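Local coordinates for methanol--corrinoid protein co-methyltransferase (Methanosarcina barkeri, PDB 2I2X) that catalyses, as the zinc-dependent MtaB subunit of a heterotetramer with MtaC, the transfer of the methyl group of methanol to the MtaC-bound cob(I)amide in methanogenesis, at residues Y174-N179 against K236-T241; T225-G230 against I245-S250; D180-L185 against K426-A431; K169-Y174 against G189-I194. All blocks are in the same frame, centred on the assembly; numbering follows the deposited sequence.

From the N terminus, interaction 4 comes first: it closes a short loop by returning helix 181-210 against helix 169-176. Before it closes, interaction 1 opens at residues 174-179 and runs to the turn that starts helix 240-259, and interaction 3 opens at residues 180-185 and reaches far ahead to helix 416-430. Interactions 1, 3 and 4 therefore cross one another. Interaction 2 joins helix 220-230 to helix 240-259; it follows interaction 4 in series, crosses interaction 1 and is nested inside the loop of interaction 3. Interactions 1, 2 and 4 bind together the helices after strands 160-163 and 213-216 of the TIM barrel, and interaction 3 ties them to helix 416-430.

Interaction 1: Y174-N179 against K236-T241; sequences YAVLRN and KNLAHT
L238 puts its two methyl groups against different parts of residues 174-179. Its CD2 meets V176 CG2 at 4.0 Å, the two side chains nearly perpendicular, while its CD1 lies 3.8 Å from V176 O. The same CD1 is 4.0 Å from N179 OD1, leucine and asparagine running antiparallel alongside each other. V176 CG1 lies between the backbone N and the carbonyl carbon (chi1 81°), which leaves CG2 trans to N and turned to the leucine. A forked leucine suits this place because one methyl can meet the valine while the other lies against V176 O and N179 OD1. Beside this apolar touch, a water donates to N179 OD1 at 2.8 Å and accepts a weak bond from A239 N at 3.3 Å. In the TIM barrel the contact joins two turns. Residues 177-180 link helix 169-176 to helix 181-210, with N179 in a left-handed backbone conformation; A239 is the N-cap of helix 240-259. Further out, R178 folds back so that NH1 donates to Y174 O at 2.9 Å, the oxygen lying in the guanidinium plane. The Y174 ring lies over part of one guanidinium face, offset, with CE2 3.4 Å above the plane. R178 NE also forms a salt bridge to D103 of a neighbouring subunit, probably the corrinoid protein MtaC. On the other segment, H240 is held at both nitrogens, ND1 by D364 and NE2 by G230 O. N237 OD1 bonds to Y88 OH of the same neighbouring subunit.

Interaction 2: T225-G230 against I245-S250; sequences TAMFIG and IARAIS
A close helix-to-helix contact, built on alanine against alanine with a methionine-arginine pair beside it, joins helix 220-230 to helix 240-259, the two helices that follow strand 213-216 of the TIM barrel. A226 and A246 point their methyl groups at each other, CB to CB 4.0 Å, and their CA atoms are only 7.0 Å apart. Alanine suits both places because a single methyl lets the backbones come this near. One residue on, M227 and R247 reach across. The methionine SD approaches R247 NH2 at 3.5 Å, at the edge of the guanidinium and near its plane; M227 CB and CE lie on the same nitrogen at 3.9 Å and 4.0 Å. Both chains leave their helices with CG trans to N, and R247 then bends twice, at chi2 (72°) and chi3 (64°), so that its head folds over toward helix 220-230. The polar grip on that head comes from elsewhere: NH2 donates to N224 OD1 and NH1 forms a salt bridge to E272. Having two polar partners to fix its rotation probably lets the buried charge sit beside the polarisable sulfur. The R247 side chain lies about 7 Å from those of the zinc ligands C220 and C269. T225 and F228, on the same helix as M227, belong to the corrinoid pocket. F172 and V176 of helix 169-176 cover another flank of A226, while I245, A248 and I249 pack onto helix 389-409.

Interaction 3: D180-L185 against K426-A431; sequences DIPGLL and KAALEA
I181 and P182 open helix 181-210, part of the crossover between TIM-barrel strands 160-163 and 213-216, at the place where helix 416-430 of the C-terminal helices passes. The axes of the short pieces 181-185 and 426-430 come within 9.9 Å, with a crossing angle of -58°. I181 CA is nearest to A428 CA at 7.0 Å, and P182 CA to L429 CA at 6.7 Å. The first turn of helix 181-210 is closed by D180 at its N-cap, whose OD1 accepts from G183 N at 3.0 Å; the donor comes from above the carboxylate plane. D180 OD2 is held in turn by Y447 OH. G183, lacking a side chain, lets this carboxylate come in close, and P182 stands in the first turn, where its missing N-H costs the helix nothing. Across the interface, I181 CG2 lies 3.8 Å from L429 CG and equally near L429 CD2. CG1 sits beside the backbone N (chi1 -53°), which puts CG2 trans to N; beta-branching thus gives one arm to L429, while CD1, at the end of the CG1 arm, leads away. I181 also touches I242 of helix 240-259. L429 meets it almost squarely crosswise and also offers CD2 to L185 CD1 at 4.4 Å. The proline ring, through CD, rests loosely 4.5 Å from A428 CB. Between the segments the contact is wholly apolar, held by shape and removal from water, while the capping bond of D180 to G183 and its tie to Y447 set the helix start without crossing to 426-431.

Interaction 4: K169-Y174 against G189-I194; sequences KEVFDY and GCLGSI
L191 CD1 approaches the carboxylate of E170 obliquely, well out of its plane, 4.2 Å from OE1. The same oxygen uses its anti lone pair to accept from V171 N at 2.8 Å, and OE2 bonds to Y459 OH, so both ends of the flat group are fixed. A glutamate suits this first helical turn, where amides lack carbonyl partners one turn earlier; it curls back to supply one. The two helices belong to the beta-alpha-beta crossover of the TIM barrel between strands 160-163 and 213-216, and face each other across the bend between them. The apolar core is a single touch, V171 CG2 to L191 CD1 at 4.0 Å, one side chain lying crosswise to the other. V171 CG1 is trans to the backbone N (chi1 -180°), which leaves CG2 beside N, and the longer leucine reaches over to it. Nearby, K169 and D173 line the corrinoid pocket, and D173 OD2 makes a weak hydrogen bond to the cofactor. Under L191 the helix widens into a pi-type turn at 189-192. One residue beyond, S193 OG turns back to donate to G189 O at 2.7 Å, tilted 26° from the carbonyl plane.

Interaction 1: Y174-N179 against K236-T241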
loop_
_atom_site.group_PDB
_atom_site.type_symbol
_atom_site.label_atom_id
_atom_site.label_comp_id
_atom_site.label_asym_id
_atom_site.label_seq_id
_atom_site.Cartn_x
_atom_site.Cartn_y
_atom_site.Cartn_z
ATOM N N TYR A 174 24.089 -22.228 2.748
ATOM C CA TYR A 174 24.931 -23.082 1.931
ATOM C C TYR A 174 24.099 -24.083 1.120
ATOM O O TYR A 174 24.221 -24.124 -0.099
ATOM C CB TYR A 174 25.996 -23.790 2.803
ATOM C CG TYR A 174 26.832 -24.820 2.068
ATOM C CD1 TYR A 174 26.482 -26.172 2.112
ATOM C CD2 TYR A 174 27.962 -24.440 1.314
ATOM C CE1 TYR A 174 27.232 -27.133 1.435
ATOM C CE2 TYR A 174 28.742 -25.399 0.631
ATOM C CZ TYR A 174 28.364 -26.751 0.700
ATOM O OH TYR A 174 29.087 -27.748 0.052
ATOM N N ALA A 175 23.255 -24.876 1.787
ATOM C CA ALA A 175 22.419 -25.890 1.120
ATOM C C ALA A 175 21.460 -25.348 0.042
ATOM O O ALA A 175 21.315 -25.969 -1.022
ATOM C CB ALA A 175 21.641 -26.683 2.147
ATOM N N VAL A 176 20.802 -24.212 0.316
ATOM C CA VAL A 176 19.789 -23.701 -0.609
ATOM C C VAL A 176 20.349 -23.245 -1.964
ATOM O O VAL A 176 19.642 -23.240 -2.956
ATOM C CB VAL A 176 18.872 -22.614 0.035
ATOM C CG1 VAL A 176 19.518 -21.239 0.046
ATOM C CG2 VAL A 176 17.543 -22.605 -0.664
ATOM N N LEU A 177 21.617 -22.862 -1.999
ATOM C CA LEU A 177 22.248 -22.486 -3.265
ATOM C C LEU A 177 22.672 -23.711 -4.087
ATOM O O LEU A 177 23.154 -23.555 -5.199
ATOM C CB LEU A 177 23.452 -21.574 -3.011
ATOM C CG LEU A 177 23.302 -20.042 -2.941
ATOM C CD1 LEU A 177 21.872 -19.522 -3.016
ATOM C CD2 LEU A 177 24.008 -19.466 -1.731
ATOM N N ARG A 178 22.471 -24.921 -3.552
ATOM C CA ARG A 178 23.065 -26.121 -4.145
ATOM C C ARG A 178 22.134 -27.284 -4.357
ATOM O O ARG A 178 22.594 -28.379 -4.679
ATOM C CB ARG A 178 24.290 -26.578 -3.322
ATOM C CG ARG A 178 25.339 -25.476 -3.215
ATOM C CD ARG A 178 26.547 -25.745 -2.321
ATOM N NE ARG A 178 27.548 -24.711 -2.642
ATOM C CZ ARG A 178 27.515 -23.450 -2.205
ATOM N NH1 ARG A 178 26.571 -23.030 -1.359
ATOM N NH2 ARG A 178 28.445 -22.603 -2.602
ATOM N N ASN A 179 20.829 -27.077 -4.217
ATOM C CA ASN A 179 19.872 -28.190 -4.318
ATOM C C ASN A 179 20.260 -29.343 -3.388
ATOM O O ASN A 179 20.036 -30.518 -3.689
ATOM C CB ASN A 179 19.719 -28.658 -5.765
ATOM C CG ASN A 179 19.047 -27.593 -6.662
ATOM O OD1 ASN A 179 18.395 -26.661 -6.176
ATOM N ND2 ASN A 179 19.215 -27.734 -7.970
ATOM N N LYS A 236 14.538 -17.817 -12.263
ATOM C CA LYS A 236 15.359 -18.965 -12.522
ATOM C C LYS A 236 16.384 -19.154 -11.392
ATOM O O LYS A 236 17.470 -19.634 -11.619
ATOM C CB LYS A 236 16.032 -18.815 -13.887
ATOM C CG LYS A 236 16.771 -17.488 -14.078
ATOM C CD LYS A 236 17.238 -17.311 -15.520
ATOM C CE LYS A 236 18.152 -16.103 -15.650
ATOM N NZ LYS A 236 18.216 -15.633 -17.066
ATOM N N ASN A 237 16.032 -18.779 -10.167
ATOM C CA ASN A 237 17.000 -18.896 -9.088
ATOM C C ASN A 237 16.837 -20.085 -8.131
ATOM O O ASN A 237 17.791 -20.475 -7.459
ATOM C CB ASN A 237 17.154 -17.570 -8.352
ATOM C CG ASN A 237 17.842 -16.498 -9.214
ATOM O OD1 ASN A 237 18.662 -16.807 -10.102
ATOM N ND2 ASN A 237 17.499 -15.238 -8.968
ATOM N N LEU A 238 15.636 -20.662 -8.082
ATOM C CA LEU A 238 15.357 -21.817 -7.227
ATOM C C LEU A 238 14.017 -22.401 -7.662
ATOM O O LEU A 238 12.998 -21.686 -7.691
ATOM C CB LEU A 238 15.291 -21.430 -5.741
ATOM C CG LEU A 238 15.041 -22.629 -4.817
ATOM C CD1 LEU A 238 16.284 -23.585 -4.718
ATOM C CD2 LEU A 238 14.615 -22.178 -3.425
ATOM N N ALA A 239 14.012 -23.688 -7.993
ATOM C CA ALA A 239 12.803 -24.330 -8.472
ATOM C C ALA A 239 11.774 -24.242 -7.367
ATOM O O ALA A 239 12.084 -24.472 -6.185
ATOM C CB ALA A 239 13.064 -25.807 -8.820
ATOM N N HIS A 240 10.544 -23.946 -7.759
ATOM C CA HIS A 240 9.493 -23.781 -6.805
ATOM C C HIS A 240 9.183 -25.085 -6.097
ATOM O O HIS A 240 8.796 -25.083 -4.909
ATOM C CB HIS A 240 8.297 -23.116 -7.475
ATOM C CG HIS A 240 8.529 -21.661 -7.783
ATOM N ND1 HIS A 240 7.502 -20.773 -8.042
ATOM C CD2 HIS A 240 9.674 -20.939 -7.856
ATOM C CE1 HIS A 240 8.007 -19.571 -8.269
ATOM N NE2 HIS A 240 9.322 -19.647 -8.171
ATOM N N THR A 241 9.424 -26.197 -6.786
ATOM C CA THR A 241 9.252 -27.505 -6.185
ATOM C C THR A 241 10.277 -27.784 -5.078
ATOM O O THR A 241 10.057 -28.688 -4.296
ATOM C CB THR A 241 9.275 -28.635 -7.208
ATOM O OG1 THR A 241 10.340 -28.423 -8.137
ATOM C CG2 THR A 241 7.957 -28.710 -7.972
HETATM O O HOH W 1 16.910 -25.280 -8.046
#

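Interaction 2: T225-G230 against I245-S250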
loop_
_atom_site.group_PDB
_atom_site.type_symbol
_atom_site.label_atom_id
_atom_site.label_comp_id
_atom_site.label_asym_id
_atom_site.label_seq_id
_atom_site.Cartn_x
_atom_site.Cartn_y
_atom_site.Cartn_z
ATOM N N THR A 225 13.507 -17.364 3.011
ATOM C CA THR A 225 14.664 -17.159 2.144
ATOM C C THR A 225 14.546 -18.048 0.900
ATOM O O THR A 225 14.740 -17.586 -0.236
ATOM C CB THR A 225 16.043 -17.366 2.844
ATOM O OG1 THR A 225 16.204 -16.461 3.954
ATOM C CG2 THR A 225 17.202 -17.104 1.832
ATOM N N ALA A 226 14.176 -19.303 1.101
ATOM C CA ALA A 226 13.994 -20.173 -0.049
ATOM C C ALA A 226 12.903 -19.619 -0.982
ATOM O O ALA A 226 13.058 -19.631 -2.201
ATOM C CB ALA A 226 13.687 -21.583 0.394
ATOM N N MET A 227 11.811 -19.113 -0.415
ATOM C CA MET A 227 10.699 -18.603 -1.210
ATOM C C MET A 227 11.078 -17.334 -1.968
ATOM O O MET A 227 10.676 -17.143 -3.113
ATOM C CB MET A 227 9.485 -18.324 -0.310
ATOM C CG MET A 227 8.302 -17.669 -1.040
ATOM S SD MET A 227 6.819 -17.529 -0.028
ATOM C CE MET A 227 7.181 -16.019 0.847
ATOM N N PHE A 228 11.865 -16.473 -1.332
ATOM C CA PHE A 228 12.192 -15.210 -1.946
ATOM C C PHE A 228 13.175 -15.388 -3.094
ATOM O O PHE A 228 13.013 -14.780 -4.149
ATOM C CB PHE A 228 12.681 -14.184 -0.914
ATOM C CG PHE A 228 12.679 -12.784 -1.438
ATOM C CD1 PHE A 228 13.768 -12.289 -2.180
ATOM C CD2 PHE A 228 11.564 -11.951 -1.250
ATOM C CE1 PHE A 228 13.753 -10.969 -2.695
ATOM C CE2 PHE A 228 11.553 -10.635 -1.763
ATOM C CZ PHE A 228 12.641 -10.153 -2.487
ATOM N N ILE A 229 14.185 -16.227 -2.885
ATOM C CA ILE A 229 15.059 -16.680 -3.962
ATOM C C ILE A 229 14.267 -17.379 -5.091
ATOM O O ILE A 229 14.578 -17.206 -6.260
ATOM C CB ILE A 229 16.114 -17.675 -3.439
ATOM C CG1 ILE A 229 16.970 -17.050 -2.325
ATOM C CG2 ILE A 229 17.008 -18.158 -4.596
ATOM C CD1 ILE A 229 17.982 -18.083 -1.712
ATOM N N GLY A 230 13.273 -18.196 -4.735
ATOM C CA GLY A 230 12.408 -18.823 -5.749
ATOM C C GLY A 230 11.694 -17.767 -6.589
ATOM O O GLY A 230 11.541 -17.913 -7.826
ATOM N N ILE A 245 9.305 -27.832 -0.594
ATOM C CA ILE A 245 9.908 -28.829 0.285
ATOM C C ILE A 245 10.479 -28.136 1.518
ATOM O O ILE A 245 10.161 -28.523 2.656
ATOM C CB ILE A 245 10.959 -29.663 -0.431
ATOM C CG1 ILE A 245 10.299 -30.522 -1.514
ATOM C CG2 ILE A 245 11.682 -30.590 0.559
ATOM C CD1 ILE A 245 11.287 -31.156 -2.444
ATOM N N ALA A 246 11.290 -27.098 1.307
ATOM C CA ALA A 246 11.804 -26.302 2.433
ATOM C C ALA A 246 10.662 -25.880 3.354
ATOM O O ALA A 246 10.805 -25.965 4.568
ATOM C CB ALA A 246 12.618 -25.089 1.964
ATOM N N ARG A 247 9.520 -25.496 2.781
ATOM C CA ARG A 247 8.356 -25.121 3.588
ATOM C C ARG A 247 7.789 -26.246 4.435
ATOM O O ARG A 247 7.447 -26.043 5.609
ATOM C CB ARG A 247 7.232 -24.552 2.727
ATOM C CG ARG A 247 6.061 -24.054 3.548
ATOM C CD ARG A 247 6.389 -22.764 4.282
ATOM N NE ARG A 247 6.657 -21.666 3.342
ATOM C CZ ARG A 247 7.182 -20.488 3.681
ATOM N NH1 ARG A 247 7.477 -20.235 4.957
ATOM N NH2 ARG A 247 7.409 -19.569 2.739
ATOM N N ALA A 248 7.664 -27.416 3.833
ATOM C CA ALA A 248 7.154 -28.576 4.526
ATOM C C ALA A 248 8.006 -28.928 5.755
ATOM O O ALA A 248 7.475 -29.184 6.825
ATOM C CB ALA A 248 7.063 -29.752 3.561
ATOM N N ILE A 249 9.327 -28.900 5.602
ATOM C CA ILE A 249 10.281 -29.177 6.704
ATOM C C ILE A 249 10.219 -28.123 7.815
ATOM O O ILE A 249 10.541 -28.422 8.990
ATOM C CB ILE A 249 11.744 -29.278 6.139
ATOM C CG1 ILE A 249 11.752 -30.246 4.937
ATOM C CG2 ILE A 249 12.747 -29.650 7.231
ATOM C CD1 ILE A 249 13.141 -30.677 4.384
ATOM N N SER A 250 9.807 -26.895 7.453
ATOM C CA SER A 250 9.817 -25.787 8.418
ATOM C C SER A 250 8.707 -26.004 9.402
ATOM O O SER A 250 8.795 -25.573 10.555
ATOM C CB SER A 250 9.645 -24.430 7.737
ATOM O OG SER A 250 8.326 -24.278 7.210
#

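Interaction 3: D180-L185 against K426-A431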
loop_
_atom_site.group_PDB
_atom_site.type_symbol
_atom_site.label_atom_id
_atom_site.label_comp_id
_atom_site.label_asym_id
_atom_site.label_seq_id
_atom_site.Cartn_x
_atom_site.Cartn_y
_atom_site.Cartn_z
ATOM N N ASP A 180 20.854 -28.983 -2.254
ATOM C CA ASP A 180 21.235 -29.960 -1.259
ATOM C C ASP A 180 20.023 -30.192 -0.348
ATOM O O ASP A 180 19.863 -29.562 0.717
ATOM C CB ASP A 180 22.488 -29.504 -0.496
ATOM C CG ASP A 180 22.983 -30.548 0.493
ATOM O OD1 ASP A 180 22.304 -31.597 0.672
ATOM O OD2 ASP A 180 24.064 -30.324 1.094
ATOM N N ILE A 181 19.149 -31.087 -0.798
ATOM C CA ILE A 181 17.933 -31.399 -0.069
ATOM C C ILE A 181 18.170 -31.952 1.358
ATOM O O ILE A 181 17.574 -31.444 2.328
ATOM C CB ILE A 181 17.059 -32.341 -0.860
ATOM C CG1 ILE A 181 16.805 -31.780 -2.263
ATOM C CG2 ILE A 181 15.791 -32.594 -0.105
ATOM C CD1 ILE A 181 16.410 -30.289 -2.340
ATOM N N PRO A 182 19.058 -32.969 1.501
ATOM C CA PRO A 182 19.452 -33.410 2.841
ATOM C C PRO A 182 19.954 -32.261 3.731
ATOM O O PRO A 182 19.653 -32.232 4.927
ATOM C CB PRO A 182 20.590 -34.404 2.547
ATOM C CG PRO A 182 20.243 -34.965 1.210
ATOM C CD PRO A 182 19.736 -33.767 0.453
ATOM N N GLY A 183 20.720 -31.327 3.164
ATOM C CA GLY A 183 21.176 -30.165 3.919
ATOM C C GLY A 183 19.990 -29.334 4.401
ATOM O O GLY A 183 19.951 -28.888 5.558
ATOM N N LEU A 184 19.006 -29.153 3.524
ATOM C CA LEU A 184 17.749 -28.537 3.930
ATOM C C LEU A 184 17.130 -29.248 5.132
ATOM O O LEU A 184 16.800 -28.589 6.124
ATOM C CB LEU A 184 16.766 -28.485 2.755
ATOM C CG LEU A 184 16.650 -27.285 1.795
ATOM C CD1 LEU A 184 17.790 -26.268 1.831
ATOM C CD2 LEU A 184 16.416 -27.800 0.368
ATOM N N LEU A 185 16.979 -30.578 5.035
ATOM C CA LEU A 185 16.471 -31.417 6.146
ATOM C C LEU A 185 17.247 -31.236 7.448
ATOM O O LEU A 185 16.666 -31.141 8.543
ATOM C CB LEU A 185 16.497 -32.886 5.765
ATOM C CG LEU A 185 15.362 -33.821 6.231
ATOM C CD1 LEU A 185 15.770 -35.251 6.142
ATOM C CD2 LEU A 185 14.850 -33.522 7.634
ATOM N N LYS A 426 12.734 -35.994 -4.207
ATOM C CA LYS A 426 12.046 -37.124 -3.589
ATOM C C LYS A 426 12.999 -38.335 -3.450
ATOM O O LYS A 426 13.080 -38.963 -2.375
ATOM C CB LYS A 426 10.769 -37.484 -4.356
ATOM C CG LYS A 426 9.955 -38.630 -3.747
ATOM C CD LYS A 426 8.697 -38.785 -4.539
ATOM C CE LYS A 426 8.484 -40.168 -5.130
ATOM N NZ LYS A 426 7.515 -40.915 -4.286
ATOM N N ALA A 427 13.752 -38.625 -4.517
ATOM C CA ALA A 427 14.705 -39.743 -4.494
ATOM C C ALA A 427 15.794 -39.535 -3.436
ATOM O O ALA A 427 16.153 -40.481 -2.735
ATOM C CB ALA A 427 15.303 -40.016 -5.895
ATOM N N ALA A 428 16.294 -38.302 -3.309
ATOM C CA ALA A 428 17.308 -37.977 -2.288
ATOM C C ALA A 428 16.772 -38.120 -0.881
ATOM O O ALA A 428 17.492 -38.576 0.002
ATOM C CB ALA A 428 17.875 -36.577 -2.484
ATOM N N LEU A 429 15.514 -37.746 -0.656
ATOM C CA LEU A 429 14.910 -37.902 0.669
ATOM C C LEU A 429 14.639 -39.363 0.973
ATOM O O LEU A 429 14.721 -39.787 2.134
ATOM C CB LEU A 429 13.607 -37.117 0.805
ATOM C CG LEU A 429 13.672 -35.586 0.782
ATOM C CD1 LEU A 429 12.333 -35.045 0.273
ATOM C CD2 LEU A 429 14.016 -35.054 2.163
ATOM N N GLU A 430 14.313 -40.125 -0.069
ATOM C CA GLU A 430 13.953 -41.512 0.129
ATOM C C GLU A 430 15.191 -42.394 0.351
ATOM O O GLU A 430 15.077 -43.478 0.897
ATOM C CB GLU A 430 13.037 -42.018 -0.994
ATOM C CG GLU A 430 11.636 -41.404 -0.904
ATOM C CD GLU A 430 10.615 -41.981 -1.867
ATOM O OE1 GLU A 430 9.470 -42.228 -1.430
ATOM O OE2 GLU A 430 10.923 -42.157 -3.061
ATOM N N ALA A 431 16.369 -41.905 -0.032
ATOM C CA ALA A 431 17.615 -42.675 0.133
ATOM C C ALA A 431 18.198 -42.519 1.531
ATOM O O ALA A 431 19.111 -43.246 1.881
ATOM C CB ALA A 431 18.664 -42.274 -0.933
#

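Interaction 4: K169-Y174 against G189-I194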
loop_
_atom_site.group_PDB
_atom_site.type_symbol
_atom_site.label_atom_id
_atom_site.label_comp_id
_atom_site.label_asym_id
_atom_site.label_seq_id
_atom_site.Cartn_x
_atom_site.Cartn_y
_atom_site.Cartn_z
ATOM N N LYS A 169 20.559 -21.482 10.222
ATOM C CA LYS A 169 20.661 -20.522 9.129
ATOM C C LYS A 169 21.918 -20.716 8.258
ATOM O O LYS A 169 21.842 -20.682 7.021
ATOM C CB LYS A 169 20.580 -19.103 9.718
ATOM C CG LYS A 169 20.852 -17.956 8.781
ATOM C CD LYS A 169 20.441 -16.631 9.427
ATOM C CE LYS A 169 21.576 -15.931 10.147
ATOM N NZ LYS A 169 22.237 -14.921 9.293
ATOM N N GLU A 170 23.066 -20.937 8.898
ATOM C CA GLU A 170 24.353 -21.026 8.197
ATOM C C GLU A 170 24.429 -22.235 7.253
ATOM O O GLU A 170 24.924 -22.122 6.133
ATOM C CB GLU A 170 25.537 -20.990 9.196
ATOM C CG GLU A 170 25.882 -22.305 9.978
ATOM C CD GLU A 170 24.766 -22.818 10.924
ATOM O OE1 GLU A 170 23.667 -23.185 10.438
ATOM O OE2 GLU A 170 25.006 -22.902 12.148
ATOM N N VAL A 171 23.923 -23.383 7.690
ATOM C CA VAL A 171 23.923 -24.557 6.826
ATOM C C VAL A 171 22.837 -24.477 5.757
ATOM O O VAL A 171 23.048 -24.941 4.628
ATOM C CB VAL A 171 23.848 -25.889 7.620
ATOM C CG1 VAL A 171 23.861 -27.079 6.664
ATOM C CG2 VAL A 171 25.013 -25.979 8.581
ATOM N N PHE A 172 21.690 -23.885 6.104
ATOM C CA PHE A 172 20.633 -23.615 5.123
ATOM C C PHE A 172 21.129 -22.744 3.961
ATOM O O PHE A 172 20.874 -23.060 2.789
ATOM C CB PHE A 172 19.383 -22.961 5.760
ATOM C CG PHE A 172 18.449 -22.362 4.735
ATOM C CD1 PHE A 172 17.454 -23.140 4.151
ATOM C CD2 PHE A 172 18.633 -21.050 4.289
ATOM C CE1 PHE A 172 16.637 -22.638 3.180
ATOM C CE2 PHE A 172 17.820 -20.530 3.292
ATOM C CZ PHE A 172 16.813 -21.330 2.742
ATOM N N ASP A 173 21.815 -21.647 4.280
ATOM C CA ASP A 173 22.282 -20.706 3.251
ATOM C C ASP A 173 23.204 -21.357 2.240
ATOM O O ASP A 173 23.133 -21.051 1.039
ATOM C CB ASP A 173 23.005 -19.534 3.881
ATOM C CG ASP A 173 22.061 -18.519 4.494
ATOM O OD1 ASP A 173 20.858 -18.454 4.123
ATOM O OD2 ASP A 173 22.546 -17.760 5.360
ATOM N N TYR A 174 24.089 -22.228 2.748
ATOM C CA TYR A 174 24.931 -23.082 1.931
ATOM C C TYR A 174 24.099 -24.083 1.120
ATOM O O TYR A 174 24.221 -24.124 -0.099
ATOM C CB TYR A 174 25.996 -23.790 2.803
ATOM C CG TYR A 174 26.832 -24.820 2.068
ATOM C CD1 TYR A 174 26.482 -26.172 2.112
ATOM C CD2 TYR A 174 27.962 -24.440 1.314
ATOM C CE1 TYR A 174 27.232 -27.133 1.435
ATOM C CE2 TYR A 174 28.742 -25.399 0.631
ATOM C CZ TYR A 174 28.364 -26.751 0.700
ATOM O OH TYR A 174 29.087 -27.748 0.052
ATOM N N GLY A 189 15.073 -28.943 9.761
ATOM C CA GLY A 189 14.488 -29.987 10.607
ATOM C C GLY A 189 15.304 -30.311 11.852
ATOM O O GLY A 189 14.751 -30.411 12.928
ATOM N N CYS A 190 16.619 -30.441 11.728
ATOM C CA CYS A 190 17.394 -30.892 12.884
ATOM C C CYS A 190 17.986 -29.747 13.694
ATOM O O CYS A 190 17.598 -29.524 14.854
ATOM C CB CYS A 190 18.443 -31.921 12.455
ATOM S SG CYS A 190 17.665 -33.302 11.523
ATOM N N LEU A 191 18.907 -29.002 13.079
ATOM C CA LEU A 191 19.559 -27.943 13.812
ATOM C C LEU A 191 18.491 -26.976 14.277
ATOM O O LEU A 191 18.405 -26.681 15.481
ATOM C CB LEU A 191 20.603 -27.244 12.975
ATOM C CG LEU A 191 21.739 -28.071 12.377
ATOM C CD1 LEU A 191 22.666 -27.140 11.595
ATOM C CD2 LEU A 191 22.532 -28.866 13.440
ATOM N N GLY A 192 17.635 -26.535 13.347
ATOM C CA GLY A 192 16.530 -25.637 13.677
ATOM C C GLY A 192 15.733 -26.084 14.887
ATOM O O GLY A 192 15.497 -25.310 15.807
ATOM N N SER A 193 15.298 -27.335 14.885
ATOM C CA SER A 193 14.476 -27.850 15.981
ATOM C C SER A 193 15.206 -27.828 17.348
ATOM O O SER A 193 14.613 -27.509 18.392
ATOM C CB SER A 193 13.999 -29.264 15.635
ATOM O OG SER A 193 13.007 -29.262 14.586
ATOM N N ILE A 194 16.497 -28.144 17.335
ATOM C CA ILE A 194 17.274 -28.179 18.566
ATOM C C ILE A 194 17.360 -26.745 19.168
ATOM O O ILE A 194 17.144 -26.547 20.366
ATOM C CB ILE A 194 18.700 -28.845 18.319
ATOM C CG1 ILE A 194 18.581 -30.346 18.070
ATOM C CG2 ILE A 194 19.654 -28.606 19.455
ATOM C CD1 ILE A 194 19.630 -30.864 17.111
#